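Local coordinates for protein extracellular ligand-binding receptor (Desulfitobacterium hafniense, PDB 4Q6B) that probably serves as the substrate-binding component of an ABC transporter for amino acids, binding leucine in the cleft between its two lobes, at residues 255-260 with 282-287; 289-294 with 322-327. One frame throughout, in Å; residues are numbered along the deposited sequence.

Contact 1: 255-260 with 282-287. With LEU (leucine), chain B.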
loop_
_atom_site.group_PDB
_atom_site.type_symbol
_atom_site.label_atom_id
_atom_site.label_comp_id
_atom_site.label_asym_id
_atom_site.label_seq_id
_atom_site.Cartn_x
_atom_site.Cartn_y
_atom_site.Cartn_z
ATOM N N GLY A 255 -5.320 6.091 -6.680
ATOM C CA GLY A 255 -5.201 6.438 -5.287
ATOM C C GLY A 255 -4.101 5.579 -4.701
ATOM O O GLY A 255 -4.174 4.377 -4.704
ATOM N N SER A 256 -3.082 6.233 -4.179
ATOM C CA SER A 256 -1.860 5.563 -3.801
ATOM C C SER A 256 -1.206 6.346 -2.698
ATOM O O SER A 256 -1.882 6.994 -1.942
ATOM C CB SER A 256 -0.921 5.412 -4.988
ATOM O OG SER A 256 0.119 4.524 -4.671
ATOM N N PHE A 257 0.099 6.188 -2.579
ATOM C CA PHE A 257 0.898 6.885 -1.588
ATOM C C PHE A 257 2.311 7.156 -2.126
ATOM O O PHE A 257 2.730 6.575 -3.106
ATOM C CB PHE A 257 0.948 6.083 -0.290
ATOM C CG PHE A 257 1.442 4.691 -0.480
ATOM C CD1 PHE A 257 0.566 3.651 -0.628
ATOM C CD2 PHE A 257 2.794 4.434 -0.537
ATOM C CE1 PHE A 257 1.025 2.368 -0.831
ATOM C CE2 PHE A 257 3.253 3.163 -0.738
ATOM C CZ PHE A 257 2.370 2.128 -0.880
ATOM N N PHE A 258 3.001 8.088 -1.482
ATOM C CA PHE A 258 4.323 8.567 -1.861
ATOM C C PHE A 258 4.273 9.578 -2.998
ATOM O O PHE A 258 3.900 9.260 -4.105
ATOM C CB PHE A 258 5.353 7.471 -2.165
ATOM C CG PHE A 258 6.719 8.019 -2.483
ATOM C CD1 PHE A 258 7.367 8.839 -1.583
ATOM C CD2 PHE A 258 7.331 7.750 -3.686
ATOM C CE1 PHE A 258 8.604 9.372 -1.868
ATOM C CE2 PHE A 258 8.570 8.261 -3.974
ATOM C CZ PHE A 258 9.206 9.075 -3.064
ATOM N N ASN A 259 4.663 10.801 -2.693
ATOM C CA ASN A 259 4.775 11.848 -3.718
ATOM C C ASN A 259 6.231 12.277 -3.788
ATOM O O ASN A 259 6.725 12.942 -2.868
ATOM C CB ASN A 259 3.907 13.024 -3.321
ATOM C CG ASN A 259 3.970 14.154 -4.337
ATOM O OD1 ASN A 259 4.780 14.112 -5.287
ATOM N ND2 ASN A 259 3.118 15.159 -4.156
ATOM N N PRO A 260 6.942 11.913 -4.866
ATOM C CA PRO A 260 8.360 12.267 -4.948
ATOM C C PRO A 260 8.593 13.738 -5.232
ATOM O O PRO A 260 9.746 14.175 -5.219
ATOM C CB PRO A 260 8.870 11.421 -6.115
ATOM C CG PRO A 260 7.645 11.151 -6.954
ATOM C CD PRO A 260 6.466 11.145 -6.038
ATOM N N PRO A 282 12.892 6.512 -7.221
ATOM C CA PRO A 282 12.307 5.488 -6.341
ATOM C C PRO A 282 10.828 5.262 -6.650
ATOM O O PRO A 282 10.139 6.175 -7.127
ATOM C CB PRO A 282 12.464 6.084 -4.942
ATOM C CG PRO A 282 12.462 7.595 -5.180
ATOM C CD PRO A 282 13.190 7.774 -6.506
ATOM N N THR A 283 10.354 4.050 -6.378
ATOM C CA THR A 283 8.929 3.716 -6.444
ATOM C C THR A 283 8.254 3.982 -5.086
ATOM O O THR A 283 8.925 4.212 -4.067
ATOM C CB THR A 283 8.766 2.227 -6.725
ATOM O OG1 THR A 283 9.483 1.471 -5.723
ATOM C CG2 THR A 283 9.340 1.863 -8.093
ATOM N N SER A 284 6.922 3.937 -5.068
ATOM C CA SER A 284 6.180 4.038 -3.802
ATOM C C SER A 284 6.574 2.912 -2.818
ATOM O O SER A 284 6.584 3.112 -1.601
ATOM C CB SER A 284 4.679 3.997 -4.099
ATOM O OG SER A 284 4.314 2.724 -4.619
ATOM N N TYR A 285 6.870 1.728 -3.340
ATOM C CA TYR A 285 7.314 0.630 -2.457
ATOM C C TYR A 285 8.720 0.817 -1.878
ATOM O O TYR A 285 8.960 0.479 -0.692
ATOM C CB TYR A 285 7.220 -0.717 -3.206
ATOM C CG TYR A 285 5.807 -0.940 -3.690
ATOM C CD1 TYR A 285 4.781 -1.186 -2.798
ATOM C CD2 TYR A 285 5.497 -0.762 -5.038
ATOM C CE1 TYR A 285 3.455 -1.348 -3.256
ATOM C CE2 TYR A 285 4.205 -0.907 -5.497
ATOM C CZ TYR A 285 3.187 -1.199 -4.603
ATOM O OH TYR A 285 1.898 -1.333 -5.097
ATOM N N ALA A 286 9.632 1.392 -2.691
ATOM C CA ALA A 286 10.963 1.751 -2.172
ATOM C C ALA A 286 10.783 2.735 -1.022
ATOM O O ALA A 286 11.469 2.633 0.009
ATOM C CB ALA A 286 11.788 2.422 -3.225
ATOM N N ALA A 287 9.875 3.695 -1.220
ATOM C CA ALA A 287 9.618 4.716 -0.179
ATOM C C ALA A 287 8.987 4.142 1.102
ATOM O O ALA A 287 9.392 4.492 2.216
ATOM C CB ALA A 287 8.739 5.862 -0.767
HETATM N N LEU B . -2.404 -3.643 -1.673
HETATM C CA LEU B . -2.289 -5.038 -2.114
HETATM C C LEU B . -2.800 -5.984 -1.040
HETATM O O LEU B . -2.871 -7.189 -1.245
HETATM C CB LEU B . -0.828 -5.347 -2.441
HETATM C CG LEU B . -0.543 -4.485 -3.676
HETATM C CD1 LEU B . 0.736 -3.718 -3.512
HETATM C CD2 LEU B . -0.558 -5.260 -4.987
HETATM O OXT LEU B . -3.185 -5.513 0.039
#

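Contact 2: 289-294 with 322-327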
loop_
_atom_site.group_PDB
_atom_site.type_symbol
_atom_site.label_atom_id
_atom_site.label_comp_id
_atom_site.label_asym_id
_atom_site.label_seq_id
_atom_site.Cartn_x
_atom_site.Cartn_y
_atom_site.Cartn_z
ATOM N N GLY A 289 9.175 0.950 2.084
ATOM C CA GLY A 289 10.245 0.147 2.698
ATOM C C GLY A 289 11.246 0.994 3.466
ATOM O O GLY A 289 11.676 0.635 4.584
ATOM N N TYR A 290 11.666 2.116 2.877
ATOM C CA TYR A 290 12.603 3.015 3.512
ATOM C C TYR A 290 11.997 3.548 4.821
ATOM O O TYR A 290 12.639 3.474 5.901
ATOM C CB TYR A 290 12.993 4.140 2.518
ATOM C CG TYR A 290 14.029 5.111 3.063
ATOM C CD1 TYR A 290 13.658 6.199 3.855
ATOM C CD2 TYR A 290 15.372 4.942 2.775
ATOM C CE1 TYR A 290 14.615 7.113 4.329
ATOM C CE2 TYR A 290 16.335 5.811 3.257
ATOM C CZ TYR A 290 15.955 6.903 4.043
ATOM O OH TYR A 290 16.927 7.768 4.508
ATOM N N ASP A 291 10.770 4.060 4.762
ATOM C CA ASP A 291 10.178 4.591 5.988
ATOM C C ASP A 291 9.990 3.475 7.034
ATOM O O ASP A 291 10.140 3.761 8.265
ATOM C CB ASP A 291 8.824 5.279 5.736
ATOM C CG ASP A 291 8.974 6.755 5.345
ATOM O OD1 ASP A 291 10.104 7.310 5.315
ATOM O OD2 ASP A 291 7.927 7.364 5.047
ATOM N N ALA A 292 9.756 2.241 6.599
ATOM C CA ALA A 292 9.515 1.194 7.597
ATOM C C ALA A 292 10.800 0.916 8.375
ATOM O O ALA A 292 10.768 0.684 9.559
ATOM C CB ALA A 292 9.044 -0.109 6.921
ATOM N N VAL A 293 11.922 0.846 7.670
ATOM C CA VAL A 293 13.214 0.602 8.304
ATOM C C VAL A 293 13.554 1.768 9.223
ATOM O O VAL A 293 13.968 1.553 10.369
ATOM C CB VAL A 293 14.353 0.396 7.261
ATOM C CG1 VAL A 293 15.754 0.448 7.941
ATOM C CG2 VAL A 293 14.182 -0.909 6.514
ATOM N N ILE A 294 13.323 2.998 8.764
ATOM C CA ILE A 294 13.725 4.140 9.576
ATOM C C ILE A 294 12.853 4.194 10.846
ATOM O O ILE A 294 13.362 4.476 11.962
ATOM C CB ILE A 294 13.642 5.474 8.818
ATOM C CG1 ILE A 294 14.592 5.510 7.604
ATOM C CG2 ILE A 294 14.019 6.642 9.760
ATOM C CD1 ILE A 294 16.030 5.265 7.917
ATOM N N GLU A 322 7.614 11.998 11.170
ATOM C CA GLU A 322 7.799 12.422 9.784
ATOM C C GLU A 322 8.733 11.527 9.019
ATOM O O GLU A 322 9.873 11.283 9.457
ATOM C CB GLU A 322 8.355 13.851 9.789
ATOM C CG GLU A 322 7.523 14.785 10.614
ATOM C CD GLU A 322 6.265 15.255 9.904
ATOM O OE1 GLU A 322 5.548 16.112 10.477
ATOM O OE2 GLU A 322 6.000 14.809 8.766
ATOM N N GLY A 323 8.263 11.083 7.849
ATOM C CA GLY A 323 9.003 10.175 6.983
ATOM C C GLY A 323 9.039 10.737 5.567
ATOM O O GLY A 323 8.536 11.827 5.319
ATOM N N VAL A 324 9.577 9.956 4.630
ATOM C CA VAL A 324 9.636 10.427 3.249
ATOM C C VAL A 324 8.272 10.418 2.594
ATOM O O VAL A 324 8.029 11.144 1.632
ATOM C CB VAL A 324 10.632 9.588 2.411
ATOM C CG1 VAL A 324 11.969 9.490 3.150
ATOM C CG2 VAL A 324 10.065 8.196 2.073
HETATM N N MSE A 325 7.372 9.599 3.136
HETATM C CA MSE A 325 6.011 9.515 2.570
HETATM C C MSE A 325 5.125 10.668 3.063
HETATM O O MSE A 325 4.049 10.908 2.505
HETATM C CB MSE A 325 5.390 8.198 2.990
HETATM C CG MSE A 325 6.021 7.028 2.297
HETATM SE SE MSE A 325 5.212 5.383 2.995
HETATM C CE MSE A 325 3.297 5.844 2.732
ATOM N N GLY A 326 5.547 11.342 4.128
ATOM C CA GLY A 326 4.672 12.280 4.835
ATOM C C GLY A 326 4.616 11.961 6.343
ATOM O O GLY A 326 5.520 11.314 6.906
HETATM N N MSE A 327 3.550 12.396 7.003
HETATM C CA MSE A 327 3.483 12.146 8.423
HETATM C C MSE A 327 2.787 10.845 8.740
HETATM O O MSE A 327 1.661 10.599 8.277
HETATM C CB MSE A 327 2.843 13.302 9.180
HETATM C CG MSE A 327 2.880 13.046 10.662
HETATM SE SE MSE A 327 1.196 12.303 11.266
HETATM C CE MSE A 327 0.431 14.003 11.776
#

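Contact 1: 255-260 with 282-287
Thr283 meets Phe258 through its backbone O, 3.9 Å from Phe258 CD2, while its hydroxyl OG1 is gripped by two groups. Thr283 OG1 accepts from Ala286 N at 3.0 Å, with an N-H...O angle of 159°, and donates to the backbone O of Asp24. The bond from Ala286 makes Thr283 the N-cap of the helix that starts at Ser284. The first turn of this helix presents Ala287 to Phe258. Ala287 CB stands over one face of the Phe258 ring, 3.5 Å from its centroid and 16° off the normal, a close CH-pi contact. Phe258 extends its ring towards the helix with CG anti to the backbone N (chi1 -177°). Pro260 N lies over the opposite face, so the ring is held between the helix and its own chain. Pro282 O sits at the ring edge, and Pro282 CG touches Phe258 CE2 at 4.1 Å. An alanine in place of Phe258 would probably leave Ala287 and Pro282 without their aromatic partner and open a gap at the helix start. Phe257, one residue earlier, meets the helix at Ser284. Its CE2 lies 3.7 Å from Ser284 CB, and Ser284 O faces the ring edge. Phe257 O accepts a bond from Lys344 NZ, as does Phe258 O. Phe257 CZ also touches Tyr285 CE1 at 4.3 Å. Tyr285 belongs to the leucine pocket: its OH comes within 3.1 Å of CD1 of the bound leucine. The contact joins the end of strand 253-257, next to strand 341-347 in the mixed sheet, to the start of helix 284-301, with Phe270 and Phe274 of helix 265-278 packing on Pro282.

Contact 2: 289-294 with 322-327
Asp291 binds two successive backbone N-H groups with its two carboxylate oxygens. Val324 N donates to Asp291 OD1 at 2.8 Å, nearly straight at 164°, on the syn lone pair. Met325 N donates to Asp291 OD2 at 3.0 Å, again from the syn side but 22° out of the carboxylate plane. CG of Asp291 stands anti to its carbonyl carbon (chi1 -87°), turning the carboxylate to both N-H groups. The two bonds hold the carboxylate against rotation. Asp291 OD2 is bonded to His328 NE2 as well, which likely favours the charged form of the aspartate. Carbon packs round the polar core. Val324 CG2 lies 3.4 Å from Asp291 OD1, and CG of Met325, a selenomethionine, is 3.4 Å from Asp291 OD2. Val324 CG1 reaches Tyr290 CE1 at 3.7 Å, the two side chains crossing at about a right angle. Gly323 lets the carboxylate come this close, since a side chain there would collide with Asp291 OD2.

The next shell is the hairpin itself. Gly323 N bonds to Gly326 O at 2.9 Å, and Gly326 N bonds back to Gly323 O. Val324 and Met325 form the two-residue turn between them, so Asp291 binds the N-H groups at the turn. Tyr290 also packs on helix 26-39 and meets Phe270 of helix 265-278, which touches Val324 too. The hairpin of strands 321-323 and 326-328 thus packs against helices 284-301 and 265-278.

How the contacts relate
Contact 1 comes first along the chain and closes before contact 2 opens. Both use helix 284-301: contact 1 its first turn, contact 2 the next turn or so. Their centres are 10 Å apart, and they touch. Phe257 CD2 packs on Met325 CE at 3.6 Å, and Ala287 O lies by Val324 CG2. The helix start, the end of strand 253-257 and the hairpin 321-328 thus meet one another. Other faces of segment 289-294 pack on helix 26-39 and strand 75-79 of the parallel-sheet lobe. Contact 1 reaches the leucine pocket through Tyr285, whereas contact 2 lies farther from it. Together they probably link parts of both lobes, consistent with the two-lobed periplasmic binding fold.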